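Long-range contact in alkyl hydroperoxide reductase AhpD (Deinococcus radiodurans R1, PDB 6K40), which probably reduces peroxides as an AhpD-like member of the carboxymuconolactone decarboxylase family, an antioxidant role linked to stress resistance: residues R128-K138 / D150-L159. Sequence-based numbering, arbitrary orientation.
Sequences REQAMCAYAEK and DLAPLRAAGL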
ATOM      1  N   ARG A 128      -6.570  17.339 -12.159  1.00 26.05           N
ATOM      2  CA  ARG A 128      -7.822  17.001 -11.500  1.00 24.75           C
ATOM      3  C   ARG A 128      -7.633  15.847 -10.528  1.00 22.53           C
ATOM      4  O   ARG A 128      -8.164  15.878  -9.413  1.00 22.92           O
ATOM      5  CB  ARG A 128      -8.879  16.663 -12.545  1.00 24.82           C
ATOM      6  CG  ARG A 128     -10.106  15.986 -11.977  1.00 24.94           C
ATOM      7  CD  ARG A 128     -10.971  15.461 -13.088  1.00 26.27           C
ATOM      8  NE  ARG A 128     -11.961  16.444 -13.503  1.00 28.56           N
ATOM      9  CZ  ARG A 128     -13.271  16.244 -13.442  1.00 25.92           C
ATOM     10  NH1 ARG A 128     -13.739  15.092 -12.982  1.00 24.46           N
ATOM     11  NH2 ARG A 128     -14.108  17.192 -13.843  1.00 23.79           N
ATOM     12  N   GLU A 129      -6.869  14.826 -10.928  1.00 23.20           N
ATOM     13  CA  GLU A 129      -6.603  13.712 -10.023  1.00 22.54           C
ATOM     14  C   GLU A 129      -5.819  14.180  -8.806  1.00 20.65           C
ATOM     15  O   GLU A 129      -6.077  13.733  -7.685  1.00 19.91           O
ATOM     16  CB  GLU A 129      -5.851  12.601 -10.757  1.00 22.70           C
ATOM     17  CG  GLU A 129      -6.676  11.899 -11.826  1.00 24.23           C
ATOM     18  CD  GLU A 129      -5.834  11.040 -12.754  1.00 26.95           C
ATOM     19  OE1 GLU A 129      -4.648  11.374 -12.974  1.00 27.99           O
ATOM     20  OE2 GLU A 129      -6.364  10.034 -13.273  1.00 27.20           O
ATOM     21  N   GLN A 130      -4.863  15.091  -9.008  1.00 21.96           N
ATOM     22  CA  GLN A 130      -4.107  15.639  -7.889  1.00 21.50           C
ATOM     23  C   GLN A 130      -5.016  16.381  -6.921  1.00 20.33           C
ATOM     24  O   GLN A 130      -4.920  16.203  -5.701  1.00 19.69           O
ATOM     25  CB  GLN A 130      -3.014  16.571  -8.402  1.00 23.75           C
ATOM     26  CG  GLN A 130      -1.866  15.871  -9.083  1.00 27.42           C
ATOM     27  CD  GLN A 130      -0.867  16.844  -9.663  1.00 29.35           C
ATOM     28  OE1 GLN A 130      -0.331  17.696  -8.954  1.00 30.57           O
ATOM     29  NE2 GLN A 130      -0.611  16.727 -10.961  1.00 30.37           N
ATOM     30  N   ALA A 131      -5.893  17.242  -7.450  1.00 20.74           N
ATOM     31  CA  ALA A 131      -6.816  17.977  -6.590  1.00 20.07           C
ATOM     32  C   ALA A 131      -7.722  17.025  -5.823  1.00 19.90           C
ATOM     33  O   ALA A 131      -7.931  17.182  -4.612  1.00 20.73           O
ATOM     34  CB  ALA A 131      -7.640  18.961  -7.420  1.00 20.44           C
ATOM     35  N   MET A 132      -8.275  16.026  -6.515  1.00 18.65           N
ATOM     36  CA  MET A 132      -9.170  15.080  -5.859  1.00 20.06           C
ATOM     37  C   MET A 132      -8.438  14.284  -4.786  1.00 18.52           C
ATOM     38  O   MET A 132      -8.991  14.028  -3.711  1.00 18.04           O
ATOM     39  CB  MET A 132      -9.807  14.154  -6.896  1.00 22.53           C
ATOM     40  CG  MET A 132     -10.824  14.858  -7.785  1.00 24.81           C
ATOM     41  SD  MET A 132     -11.535  13.803  -9.061  1.00 28.00           S
ATOM     42  CE  MET A 132     -12.678  12.824  -8.087  1.00 27.12           C
ATOM     43  N   CYS A 133      -7.177  13.916  -5.041  1.00 18.32           N
ATOM     44  CA  CYS A 133      -6.441  13.111  -4.071  1.00 17.66           C
ATOM     45  C   CYS A 133      -6.031  13.939  -2.862  1.00 17.91           C
ATOM     46  O   CYS A 133      -6.100  13.459  -1.725  1.00 17.78           O
ATOM     47  CB  CYS A 133      -5.205  12.490  -4.728  1.00 19.62           C
ATOM     48  SG  CYS A 133      -5.526  11.117  -5.864  1.00 21.89           S
ATOM     49  N   ALA A 134      -5.635  15.194  -3.080  1.00 17.52           N
ATOM     50  CA  ALA A 134      -5.329  16.076  -1.959  1.00 18.24           C
ATOM     51  C   ALA A 134      -6.564  16.322  -1.105  1.00 18.92           C
ATOM     52  O   ALA A 134      -6.491  16.301   0.130  1.00 19.70           O
ATOM     53  CB  ALA A 134      -4.756  17.400  -2.467  1.00 16.04           C
ATOM     54  N   TYR A 135      -7.712  16.550  -1.750  1.00 19.84           N
ATOM     55  CA  TYR A 135      -8.951  16.743  -1.006  1.00 17.69           C
ATOM     56  C   TYR A 135      -9.324  15.490  -0.222  1.00 16.46           C
ATOM     57  O   TYR A 135      -9.724  15.576   0.946  1.00 15.55           O
ATOM     58  CB  TYR A 135     -10.077  17.143  -1.960  1.00 17.88           C
ATOM     59  CG  TYR A 135     -11.296  17.688  -1.251  1.00 18.27           C
ATOM     60  CD1 TYR A 135     -11.395  19.038  -0.936  1.00 18.89           C
ATOM     61  CD2 TYR A 135     -12.344  16.851  -0.893  1.00 16.42           C
ATOM     62  CE1 TYR A 135     -12.508  19.539  -0.285  1.00 19.90           C
ATOM     63  CE2 TYR A 135     -13.460  17.342  -0.244  1.00 17.80           C
ATOM     64  CZ  TYR A 135     -13.538  18.683   0.058  1.00 18.80           C
ATOM     65  OH  TYR A 135     -14.647  19.170   0.707  1.00 17.29           O
ATOM     66  N   ALA A 136      -9.206  14.316  -0.849  1.00 16.55           N
ATOM     67  CA  ALA A 136      -9.516  13.070  -0.155  1.00 15.14           C
ATOM     68  C   ALA A 136      -8.611  12.876   1.052  1.00 16.73           C
ATOM     69  O   ALA A 136      -9.074  12.483   2.131  1.00 14.91           O
ATOM     70  CB  ALA A 136      -9.389  11.890  -1.117  1.00 15.15           C
ATOM     71  N   GLU A 137      -7.316  13.157   0.891  1.00 17.94           N
ATOM     72  CA  GLU A 137      -6.388  12.995   2.002  1.00 16.75           C
ATOM     73  C   GLU A 137      -6.719  13.949   3.139  1.00 16.08           C
ATOM     74  O   GLU A 137      -6.719  13.552   4.311  1.00 16.07           O
ATOM     75  CB  GLU A 137      -4.952  13.204   1.524  1.00 15.84           C
ATOM     76  CG  GLU A 137      -3.927  13.152   2.643  1.00 16.91           C
ATOM     77  CD  GLU A 137      -2.607  12.560   2.197  1.00 18.30           C
ATOM     78  OE1 GLU A 137      -2.564  11.938   1.116  1.00 19.04           O
ATOM     79  OE2 GLU A 137      -1.612  12.714   2.934  1.00 19.33           O
ATOM     80  N   LYS A 138      -7.015  15.211   2.819  1.00 17.89           N
ATOM     81  CA  LYS A 138      -7.344  16.154   3.880  1.00 18.50           C
ATOM     82  C   LYS A 138      -8.627  15.751   4.599  1.00 18.70           C
ATOM     83  O   LYS A 138      -8.694  15.797   5.833  1.00 18.74           O
ATOM     84  CB  LYS A 138      -7.463  17.574   3.328  1.00 18.75           C
ATOM     85  CG  LYS A 138      -7.298  18.631   4.409  1.00 19.66           C
ATOM     86  CD  LYS A 138      -7.833  19.993   4.001  1.00 20.70           C
ATOM     87  CE  LYS A 138      -8.067  20.859   5.234  1.00 20.31           C
ATOM     88  NZ  LYS A 138      -7.992  22.317   4.950  1.00 20.82           N
ATOM     89  N   ASP A 150     -11.254  24.930   0.293  1.00 19.35           N
ATOM     90  CA  ASP A 150     -10.797  23.621  -0.157  1.00 19.76           C
ATOM     91  C   ASP A 150     -11.538  23.140  -1.398  1.00 19.94           C
ATOM     92  O   ASP A 150     -11.042  22.245  -2.092  1.00 20.92           O
ATOM     93  CB  ASP A 150     -10.951  22.593   0.967  1.00 20.11           C
ATOM     94  CG  ASP A 150     -10.035  22.873   2.140  1.00 21.16           C
ATOM     95  OD1 ASP A 150      -8.888  23.307   1.915  1.00 22.58           O
ATOM     96  OD2 ASP A 150     -10.463  22.654   3.291  1.00 22.90           O
ATOM     97  N   LEU A 151     -12.711  23.699  -1.694  1.00 20.35           N
ATOM     98  CA  LEU A 151     -13.415  23.312  -2.909  1.00 21.67           C
ATOM     99  C   LEU A 151     -12.847  23.984  -4.151  1.00 22.78           C
ATOM    100  O   LEU A 151     -13.135  23.536  -5.267  1.00 23.29           O
ATOM    101  CB  LEU A 151     -14.905  23.641  -2.793  1.00 21.29           C
ATOM    102  CG  LEU A 151     -15.683  22.985  -1.651  1.00 23.19           C
ATOM    103  CD1 LEU A 151     -17.146  23.405  -1.707  1.00 23.31           C
ATOM    104  CD2 LEU A 151     -15.546  21.464  -1.678  1.00 21.20           C
ATOM    105  N   ALA A 152     -12.039  25.033  -3.981  1.00 22.84           N
ATOM    106  CA  ALA A 152     -11.547  25.791  -5.132  1.00 22.09           C
ATOM    107  C   ALA A 152     -10.778  24.939  -6.137  1.00 22.69           C
ATOM    108  O   ALA A 152     -11.052  25.063  -7.344  1.00 22.10           O
ATOM    109  CB  ALA A 152     -10.709  26.977  -4.644  1.00 20.73           C
ATOM    110  N   PRO A 153      -9.821  24.083  -5.744  1.00 20.75           N
ATOM    111  CA  PRO A 153      -9.161  23.242  -6.761  1.00 21.64           C
ATOM    112  C   PRO A 153     -10.123  22.318  -7.488  1.00 22.17           C
ATOM    113  O   PRO A 153     -10.025  22.162  -8.712  1.00 23.17           O
ATOM    114  CB  PRO A 153      -8.123  22.459  -5.945  1.00 22.68           C
ATOM    115  CG  PRO A 153      -7.895  23.289  -4.725  1.00 21.83           C
ATOM    116  CD  PRO A 153      -9.228  23.877  -4.409  1.00 20.37           C
ATOM    117  N   LEU A 154     -11.063  21.709  -6.759  1.00 21.44           N
ATOM    118  CA  LEU A 154     -12.039  20.823  -7.385  1.00 22.06           C
ATOM    119  C   LEU A 154     -12.825  21.552  -8.467  1.00 23.67           C
ATOM    120  O   LEU A 154     -13.028  21.020  -9.565  1.00 23.92           O
ATOM    121  CB  LEU A 154     -12.980  20.250  -6.324  1.00 20.87           C
ATOM    122  CG  LEU A 154     -12.321  19.455  -5.192  1.00 20.92           C
ATOM    123  CD1 LEU A 154     -13.366  18.925  -4.215  1.00 16.20           C
ATOM    124  CD2 LEU A 154     -11.471  18.314  -5.741  1.00 16.38           C
ATOM    125  N   ARG A 155     -13.277  22.773  -8.175  1.00 24.23           N
ATOM    126  CA  ARG A 155     -13.967  23.560  -9.189  1.00 22.88           C
ATOM    127  C   ARG A 155     -13.027  23.968 -10.316  1.00 21.89           C
ATOM    128  O   ARG A 155     -13.460  24.082 -11.468  1.00 21.01           O
ATOM    129  CB  ARG A 155     -14.613  24.790  -8.550  1.00 22.77           C
ATOM    130  CG  ARG A 155     -15.799  24.452  -7.660  1.00 23.34           C
ATOM    131  CD  ARG A 155     -16.626  25.681  -7.316  1.00 25.60           C
ATOM    132  NE  ARG A 155     -17.888  25.305  -6.686  1.00 25.93           N
ATOM    133  CZ  ARG A 155     -18.194  25.545  -5.415  1.00 24.15           C
ATOM    134  NH1 ARG A 155     -17.328  26.165  -4.628  1.00 21.69           N
ATOM    135  NH2 ARG A 155     -19.368  25.161  -4.931  1.00 24.49           N
ATOM    136  N   ALA A 156     -11.738  24.166 -10.019  1.00 22.74           N
ATOM    137  CA  ALA A 156     -10.796  24.500 -11.083  1.00 21.86           C
ATOM    138  C   ALA A 156     -10.587  23.321 -12.022  1.00 23.29           C
ATOM    139  O   ALA A 156     -10.225  23.514 -13.188  1.00 23.73           O
ATOM    140  CB  ALA A 156      -9.463  24.955 -10.490  1.00 19.62           C
ATOM    141  N   ALA A 157     -10.798  22.105 -11.530  1.00 25.03           N
ATOM    142  CA  ALA A 157     -10.698  20.895 -12.333  1.00 22.77           C
ATOM    143  C   ALA A 157     -11.982  20.569 -13.084  1.00 21.29           C
ATOM    144  O   ALA A 157     -12.059  19.514 -13.721  1.00 22.16           O
ATOM    145  CB  ALA A 157     -10.304  19.713 -11.445  1.00 22.76           C
ATOM    146  N   GLY A 158     -12.992  21.432 -13.019  1.00 19.49           N
ATOM    147  CA  GLY A 158     -14.213  21.221 -13.771  1.00 21.18           C
ATOM    148  C   GLY A 158     -15.270  20.371 -13.104  1.00 23.47           C
ATOM    149  O   GLY A 158     -16.164  19.873 -13.796  1.00 25.52           O
ATOM    150  N   LEU A 159     -15.207  20.186 -11.788  1.00 23.55           N
ATOM    151  CA  LEU A 159     -16.196  19.372 -11.091  1.00 22.68           C
ATOM    152  C   LEU A 159     -17.426  20.210 -10.767  1.00 22.53           C
ATOM    153  O   LEU A 159     -17.323  21.253 -10.111  1.00 20.34           O
ATOM    154  CB  LEU A 159     -15.598  18.778  -9.818  1.00 20.17           C
ATOM    155  CG  LEU A 159     -14.842  17.457  -9.989  1.00 21.55           C
ATOM    156  CD1 LEU A 159     -13.373  17.709 -10.272  1.00 21.44           C
ATOM    157  CD2 LEU A 159     -15.007  16.583  -8.757  1.00 21.63           C
TER
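An antiparallel helical hairpin of the all-helical AhpD-like fold brings R128-K138, on helix 127-141, against D150-L159, which holds the short helix 151-156 and its Schellman C-terminus; A131 and Y135 meet P153 and L154 at its middle. The two axes approach to 8.9 Å and run at 155° to each other. The methyl of A131 rests on CB of P153, and L154 sends its two branches different ways. Its CD1 sits squarely over one face of the Y135 ring, a CH-pi contact 3.8 Å from the centroid, while CD2 lies against the helix backbone at A131 and M132, close to the CG of M132. With CG anti to the backbone N (chi1 -166°), Y135 turns its ring toward the first turn of the short helix, where it lies across the L154 side chain; its hydroxyl end meets CD2 of L151, and CE1 packs on CB of D150. At this end of the hairpin K138, extended beyond CG, forms a salt bridge with D150, NZ standing 3.0 Å from OD2 on the syn side of the carboxylate. Both charged groups have further partners in the loop leading into the short helix, D150 OD2 accepting from T147 N and K138 NZ donating to E145 O. The opposite end is closed by R128, whose guanidinium carries CD1 of L159 over one face, 3.5 Å above its centre. A salt bridge from NH1 to E78 ties the same group to helix 76-90. Where the short helix ends, just before G158 with its positive phi, R128 grips A157 O side-on: NE and NH2 both donate to that one atom through bent bonds, each 3.1 Å long and from the same face of the carbonyl plane.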